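Side-chain contacts in peptidase, M20/M25/M40 family (Staphylococcus aureus, PDB 4EWT), which probably hydrolyses amide bonds of N-acylated amino acids or related substrates, as a manganese-binding amidohydrolase of the M20 peptidase family: residues A[18-23]-A[366-371]; A[34-39]-A[77-82]. All coordinates share one frame; numbering follows the deposited sequence.

Contact 1. Residues A[18-23]-A[366-371]; sequences EIRRYL and FNISEK
Glu-370 puts its carboxylate between Arg-20 and Arg-21, two neighbours on helix 13-25. Arg-21 grips it side-on with two nitrogens. Arg-21 NH2 donates to Glu-370 OE1 at 2.7 Å, and Arg-21 NE donates to Glu-370 OE2 at 3.2 Å. Both bonds are nearly straight, and both use syn lone pairs. The guanidinium and carboxylate planes lie only 7° apart, so the two groups lie nearly in one plane. The Arg-21 chain is extended from CG to NE, which carries the guanidinium out to the acid.

Arg-20 comes from a different direction. Its NH1 reaches Glu-370 OE2 at 3.0 Å from above the carboxylate plane, with the two planes 83° apart. A bend at chi3 (-131°) turns the Arg-20 chain before the guanidinium. Ile-368 CG1 covers one face of that guanidinium, centred over it, and stands 4.4 Å from Arg-20 CZ. Arg-20 NE is held by Asp-106 OD2, a salt bridge to helix 105-120.

Within 366-371, Ser-369 OG accepts from Lys-371 N at 3.3 Å, a capping bond at the turn into helix 372-386. The salt-bridge network ties helix 13-25, near the start of the chain, to the loop before the last helix. OE2 takes two donors and OE1 one, so the carboxylate is fixed in rotation and probably stays ionised.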
loop_
_atom_site.group_PDB
_atom_site.type_symbol
_atom_site.label_atom_id
_atom_site.label_comp_id
_atom_site.label_asym_id
_atom_site.label_seq_id
_atom_site.Cartn_x
_atom_site.Cartn_y
_atom_site.Cartn_z
ATOM N N GLU A 18 -24.010 -44.737 22.696
ATOM C CA GLU A 18 -24.317 -44.407 24.089
ATOM C C GLU A 18 -23.142 -43.708 24.790
ATOM O O GLU A 18 -23.338 -42.760 25.553
ATOM C CB GLU A 18 -24.725 -45.689 24.825
ATOM C CG GLU A 18 -24.721 -45.633 26.344
ATOM C CD GLU A 18 -24.576 -47.012 26.945
ATOM O OE1 GLU A 18 -25.605 -47.694 27.128
ATOM O OE2 GLU A 18 -23.426 -47.425 27.221
ATOM N N ILE A 19 -21.922 -44.162 24.513
ATOM C CA ILE A 19 -20.732 -43.541 25.099
ATOM C C ILE A 19 -20.429 -42.157 24.498
ATOM O O ILE A 19 -20.052 -41.238 25.231
ATOM C CB ILE A 19 -19.497 -44.482 25.040
ATOM C CG1 ILE A 19 -19.682 -45.653 26.030
ATOM C CG2 ILE A 19 -18.213 -43.715 25.348
ATOM C CD1 ILE A 19 -18.731 -46.831 25.795
ATOM N N ARG A 20 -20.619 -41.996 23.217
ATOM C CA ARG A 20 -20.355 -40.718 22.622
ATOM C C ARG A 20 -21.267 -39.662 23.245
ATOM O O ARG A 20 -20.843 -38.615 23.635
ATOM C CB ARG A 20 -20.612 -40.766 21.145
ATOM C CG ARG A 20 -21.586 -39.704 20.748
ATOM C CD ARG A 20 -21.396 -39.246 19.355
ATOM N NE ARG A 20 -21.353 -37.797 19.267
ATOM C CZ ARG A 20 -22.247 -37.046 18.649
ATOM N NH1 ARG A 20 -23.283 -37.584 18.078
ATOM N NH2 ARG A 20 -22.106 -35.742 18.631
ATOM N N ARG A 21 -22.526 -40.025 23.363
ATOM C CA ARG A 21 -23.567 -39.141 23.862
ATOM C C ARG A 21 -23.328 -38.703 25.300
ATOM O O ARG A 21 -23.487 -37.525 25.622
ATOM C CB ARG A 21 -24.931 -39.805 23.712
ATOM C CG ARG A 21 -25.311 -40.001 22.262
ATOM C CD ARG A 21 -26.699 -40.568 22.093
ATOM N NE ARG A 21 -26.982 -40.775 20.677
ATOM C CZ ARG A 21 -28.186 -40.999 20.166
ATOM N NH1 ARG A 21 -29.257 -41.038 20.951
ATOM N NH2 ARG A 21 -28.317 -41.175 18.858
ATOM N N TYR A 22 -22.938 -39.645 26.158
ATOM C CA TYR A 22 -22.543 -39.301 27.519
ATOM C C TYR A 22 -21.372 -38.304 27.538
ATOM O O TYR A 22 -21.398 -37.328 28.290
ATOM C CB TYR A 22 -22.196 -40.546 28.346
ATOM C CG TYR A 22 -21.722 -40.173 29.732
ATOM C CD1 TYR A 22 -22.631 -39.982 30.774
ATOM C CD2 TYR A 22 -20.365 -39.954 29.990
ATOM C CE1 TYR A 22 -22.197 -39.615 32.046
ATOM C CE2 TYR A 22 -19.924 -39.579 31.253
ATOM C CZ TYR A 22 -20.840 -39.414 32.274
ATOM O OH TYR A 22 -20.393 -39.047 33.523
ATOM N N LEU A 23 -20.354 -38.559 26.717
ATOM C CA LEU A 23 -19.180 -37.686 26.660
ATOM C C LEU A 23 -19.496 -36.329 26.031
ATOM O O LEU A 23 -18.932 -35.309 26.432
ATOM C CB LEU A 23 -18.039 -38.353 25.896
ATOM C CG LEU A 23 -17.357 -39.564 26.525
ATOM C CD1 LEU A 23 -16.494 -40.249 25.479
ATOM C CD2 LEU A 23 -16.533 -39.164 27.740
ATOM N N PHE A 366 -22.173 -27.746 14.782
ATOM C CA PHE A 366 -21.402 -28.933 14.393
ATOM C C PHE A 366 -22.124 -30.234 14.735
ATOM O O PHE A 366 -22.564 -30.422 15.874
ATOM C CB PHE A 366 -20.025 -28.895 15.076
ATOM C CG PHE A 366 -19.200 -30.140 14.885
ATOM C CD1 PHE A 366 -18.398 -30.293 13.759
ATOM C CD2 PHE A 366 -19.203 -31.148 15.847
ATOM C CE1 PHE A 366 -17.624 -31.438 13.583
ATOM C CE2 PHE A 366 -18.432 -32.297 15.678
ATOM C CZ PHE A 366 -17.640 -32.437 14.542
ATOM N N ASN A 367 -22.247 -31.116 13.745
ATOM C CA ASN A 367 -22.844 -32.443 13.941
ATOM C C ASN A 367 -22.305 -33.463 12.943
ATOM O O ASN A 367 -21.974 -33.124 11.802
ATOM C CB ASN A 367 -24.376 -32.386 13.860
ATOM C CG ASN A 367 -25.060 -33.536 14.608
ATOM O OD1 ASN A 367 -24.458 -34.574 14.903
ATOM N ND2 ASN A 367 -26.337 -33.346 14.915
ATOM N N ILE A 368 -22.225 -34.713 13.391
ATOM C CA ILE A 368 -21.715 -35.809 12.578
ATOM C C ILE A 368 -22.735 -36.954 12.444
ATOM O O ILE A 368 -23.605 -37.122 13.304
ATOM C CB ILE A 368 -20.386 -36.357 13.164
ATOM C CG1 ILE A 368 -20.580 -36.789 14.628
ATOM C CG2 ILE A 368 -19.273 -35.314 13.029
ATOM C CD1 ILE A 368 -19.322 -37.283 15.337
ATOM N N SER A 369 -22.636 -37.706 11.375
ATOM C CA SER A 369 -23.324 -38.938 11.272
ATOM C C SER A 369 -22.692 -39.919 12.241
ATOM O O SER A 369 -21.501 -40.107 12.231
ATOM C CB SER A 369 -23.187 -39.471 9.887
ATOM O OG SER A 369 -23.210 -40.857 9.968
ATOM N N GLU A 370 -23.513 -40.543 13.076
ATOM C CA GLU A 370 -23.011 -41.398 14.150
ATOM C C GLU A 370 -22.529 -42.762 13.665
ATOM O O GLU A 370 -21.991 -43.552 14.455
ATOM C CB GLU A 370 -24.048 -41.541 15.272
ATOM C CG GLU A 370 -24.074 -40.339 16.216
ATOM C CD GLU A 370 -25.068 -40.486 17.354
ATOM O OE1 GLU A 370 -26.242 -40.817 17.091
ATOM O OE2 GLU A 370 -24.675 -40.256 18.517
ATOM N N LYS A 371 -22.700 -43.033 12.373
ATOM C CA LYS A 371 -22.180 -44.271 11.804
ATOM C C LYS A 371 -20.712 -44.153 11.398
ATOM O O LYS A 371 -20.127 -45.107 10.880
ATOM C CB LYS A 371 -23.060 -44.785 10.661
ATOM C CG LYS A 371 -23.056 -43.948 9.408
ATOM C CD LYS A 371 -24.209 -44.361 8.495
ATOM C CE LYS A 371 -25.560 -43.956 9.070
ATOM N NZ LYS A 371 -26.690 -44.630 8.359
#

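Contact 2. Residues A[34-39]-A[77-82]; sequences DETAKY and ADFDAL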
loop_
_atom_site.group_PDB
_atom_site.type_symbol
_atom_site.label_atom_id
_atom_site.label_comp_id
_atom_site.label_asym_id
_atom_site.label_seq_id
_atom_site.Cartn_x
_atom_site.Cartn_y
_atom_site.Cartn_z
ATOM N N ASP A 34 -10.800 -33.161 33.834
ATOM C CA ASP A 34 -10.710 -33.989 35.034
ATOM C C ASP A 34 -11.709 -35.145 35.017
ATOM O O ASP A 34 -11.342 -36.277 35.332
ATOM C CB ASP A 34 -10.913 -33.135 36.304
ATOM C CG ASP A 34 -9.926 -31.960 36.413
ATOM O OD1 ASP A 34 -9.263 -31.608 35.410
ATOM O OD2 ASP A 34 -9.823 -31.374 37.514
ATOM N N GLU A 35 -12.961 -34.852 34.655
ATOM C CA GLU A 35 -14.031 -35.861 34.625
ATOM C C GLU A 35 -13.903 -36.811 33.435
ATOM O O GLU A 35 -14.174 -38.008 33.560
ATOM C CB GLU A 35 -15.418 -35.210 34.594
ATOM C CG GLU A 35 -15.879 -34.581 35.899
ATOM C CD GLU A 35 -17.399 -34.556 36.028
ATOM O OE1 GLU A 35 -18.098 -34.463 34.994
ATOM O OE2 GLU A 35 -17.900 -34.634 37.169
ATOM N N THR A 36 -13.510 -36.276 32.284
ATOM C CA THR A 36 -13.344 -37.093 31.078
ATOM C C THR A 36 -12.215 -38.108 31.263
ATOM O O THR A 36 -12.407 -39.295 30.998
ATOM C CB THR A 36 -13.110 -36.227 29.820
ATOM O OG1 THR A 36 -13.982 -35.091 29.854
ATOM C CG2 THR A 36 -13.383 -37.028 28.544
ATOM N N ALA A 37 -11.059 -37.645 31.742
ATOM C CA ALA A 37 -9.919 -38.523 32.034
ATOM C C ALA A 37 -10.257 -39.619 33.056
ATOM O O ALA A 37 -9.811 -40.754 32.918
ATOM C CB ALA A 37 -8.720 -37.718 32.500
ATOM N N LYS A 38 -11.033 -39.266 34.080
ATOM C CA LYS A 38 -11.479 -40.239 35.080
ATOM C C LYS A 38 -12.454 -41.261 34.503
ATOM O O LYS A 38 -12.380 -42.442 34.844
ATOM C CB LYS A 38 -12.091 -39.542 36.296
ATOM C CG LYS A 38 -11.083 -39.231 37.399
ATOM C CD LYS A 38 -11.695 -38.413 38.550
ATOM C CE LYS A 38 -12.760 -39.191 39.308
ATOM N NZ LYS A 38 -13.064 -38.589 40.644
ATOM N N TYR A 39 -13.354 -40.806 33.631
ATOM C CA TYR A 39 -14.308 -41.686 32.954
ATOM C C TYR A 39 -13.629 -42.730 32.048
ATOM O O TYR A 39 -14.069 -43.877 31.972
ATOM C CB TYR A 39 -15.302 -40.855 32.145
ATOM C CG TYR A 39 -16.288 -41.676 31.340
ATOM C CD1 TYR A 39 -17.504 -42.076 31.891
ATOM C CD2 TYR A 39 -16.006 -42.050 30.027
ATOM C CE1 TYR A 39 -18.416 -42.822 31.152
ATOM C CE2 TYR A 39 -16.907 -42.797 29.286
ATOM C CZ TYR A 39 -18.108 -43.176 29.852
ATOM O OH TYR A 39 -19.000 -43.912 29.117
ATOM N N ALA A 77 -6.625 -41.376 20.197
ATOM C CA ALA A 77 -7.893 -40.641 20.272
ATOM C C ALA A 77 -7.765 -39.498 21.266
ATOM O O ALA A 77 -7.321 -39.702 22.392
ATOM C CB ALA A 77 -9.041 -41.568 20.690
ATOM N N ASP A 78 -8.160 -38.298 20.852
ATOM C CA ASP A 78 -8.158 -37.130 21.746
ATOM C C ASP A 78 -9.523 -36.932 22.408
ATOM O O ASP A 78 -10.539 -37.436 21.906
ATOM C CB ASP A 78 -7.667 -35.852 21.035
ATOM C CG ASP A 78 -8.187 -35.719 19.603
ATOM O OD1 ASP A 78 -9.028 -36.532 19.151
ATOM O OD2 ASP A 78 -7.749 -34.778 18.919
ATOM N N PHE A 79 -9.541 -36.239 23.547
ATOM C CA PHE A 79 -10.784 -36.116 24.319
ATOM C C PHE A 79 -11.142 -34.747 24.911
ATOM O O PHE A 79 -12.135 -34.638 25.644
ATOM C CB PHE A 79 -10.896 -37.213 25.387
ATOM C CG PHE A 79 -9.835 -37.167 26.459
ATOM C CD1 PHE A 79 -10.004 -36.379 27.598
ATOM C CD2 PHE A 79 -8.699 -37.969 26.365
ATOM C CE1 PHE A 79 -9.043 -36.370 28.612
ATOM C CE2 PHE A 79 -7.732 -37.971 27.378
ATOM C CZ PHE A 79 -7.904 -37.168 28.502
ATOM N N ASP A 80 -10.363 -33.715 24.592
ATOM C CA ASP A 80 -10.679 -32.359 25.050
ATOM C C ASP A 80 -11.761 -31.718 24.187
ATOM O O ASP A 80 -11.902 -32.042 23.000
ATOM C CB ASP A 80 -9.428 -31.460 25.109
ATOM C CG ASP A 80 -8.724 -31.321 23.757
ATOM O OD1 ASP A 80 -8.747 -32.268 22.934
ATOM O OD2 ASP A 80 -8.111 -30.255 23.528
ATOM N N ALA A 81 -12.523 -30.816 24.796
ATOM C CA ALA A 81 -13.569 -30.067 24.099
ATOM C C ALA A 81 -13.152 -28.605 23.898
ATOM O O ALA A 81 -12.012 -28.249 24.187
ATOM C CB ALA A 81 -14.875 -30.160 24.860
ATOM N N LEU A 82 -14.079 -27.769 23.425
ATOM C CA LEU A 82 -13.788 -26.374 23.061
ATOM C C LEU A 82 -14.674 -25.355 23.799
ATOM O O LEU A 82 -15.772 -25.707 24.239
ATOM C CB LEU A 82 -13.958 -26.194 21.552
ATOM C CG LEU A 82 -12.920 -26.831 20.632
ATOM C CD1 LEU A 82 -13.553 -27.172 19.292
ATOM C CD2 LEU A 82 -11.729 -25.903 20.457
HETATM O O HOH W 1 -13.929 -33.526 27.435
#
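Thr-36 lays its methyl group against the ring of Phe-79, with CG2 3.6 Å from Phe-79 CD1. The methyl reaches the ring obliquely. Thr-36 chi1 is -41°: OG1 lies beside the backbone N, and CG2, anti to that N, is the branch that meets the ring. The Thr-36 and Phe-79 side chains run antiparallel, side by side. Further along the ring, Ala-37 CB packs on Phe-79 CZ at 4.1 Å, and Ala-37 N lies 3.9 Å from Phe-79 CE1.

Phe-79 follows strand 72-78 of the mixed sheet in the metal-binding part of the fold. Its ring packs between the end of that strand and helix 34-43, and it also touches Thr-109 on helix 105-120. Phe-79 chi1 is 64°, which holds the ring up against Thr-36 and Ala-37. In the next residue, Asp-80 OD2 accepts a hydrogen bond from the backbone N of Glu-139, a manganese ligand.

The polar side is bridged by water. One water lies 2.9 Å from Thr-36 OG1 and 2.8 Å from Phe-79 O. Thr-36 OG1 is also hydrogen-bonded to Glu-28 OE1, in the loop before helix 34-43.

How the contacts relate
Both contacts involve helices from the early part of the chain, but at different depths. Contact 1 is partly buried and joins helix 13-25 to a loop near the C-terminal helix, linking distant ends of the sequence. Contact 2 is buried and seats helix 34-43 against the end of a central strand. Charge dominates the first; apolar packing with one water bridge dominates the second. The two meet directly, since the helices pack together: Tyr-22 stacks on Tyr-39, and Leu-23 touches both Tyr-39 and Thr-36. Helix 105-120 is common to both, through Arg-20 and Ile-368 in one and Phe-79 in the other. The side chains of Ile-368 and Phe-79 each lie about 10 Å from a manganese ion.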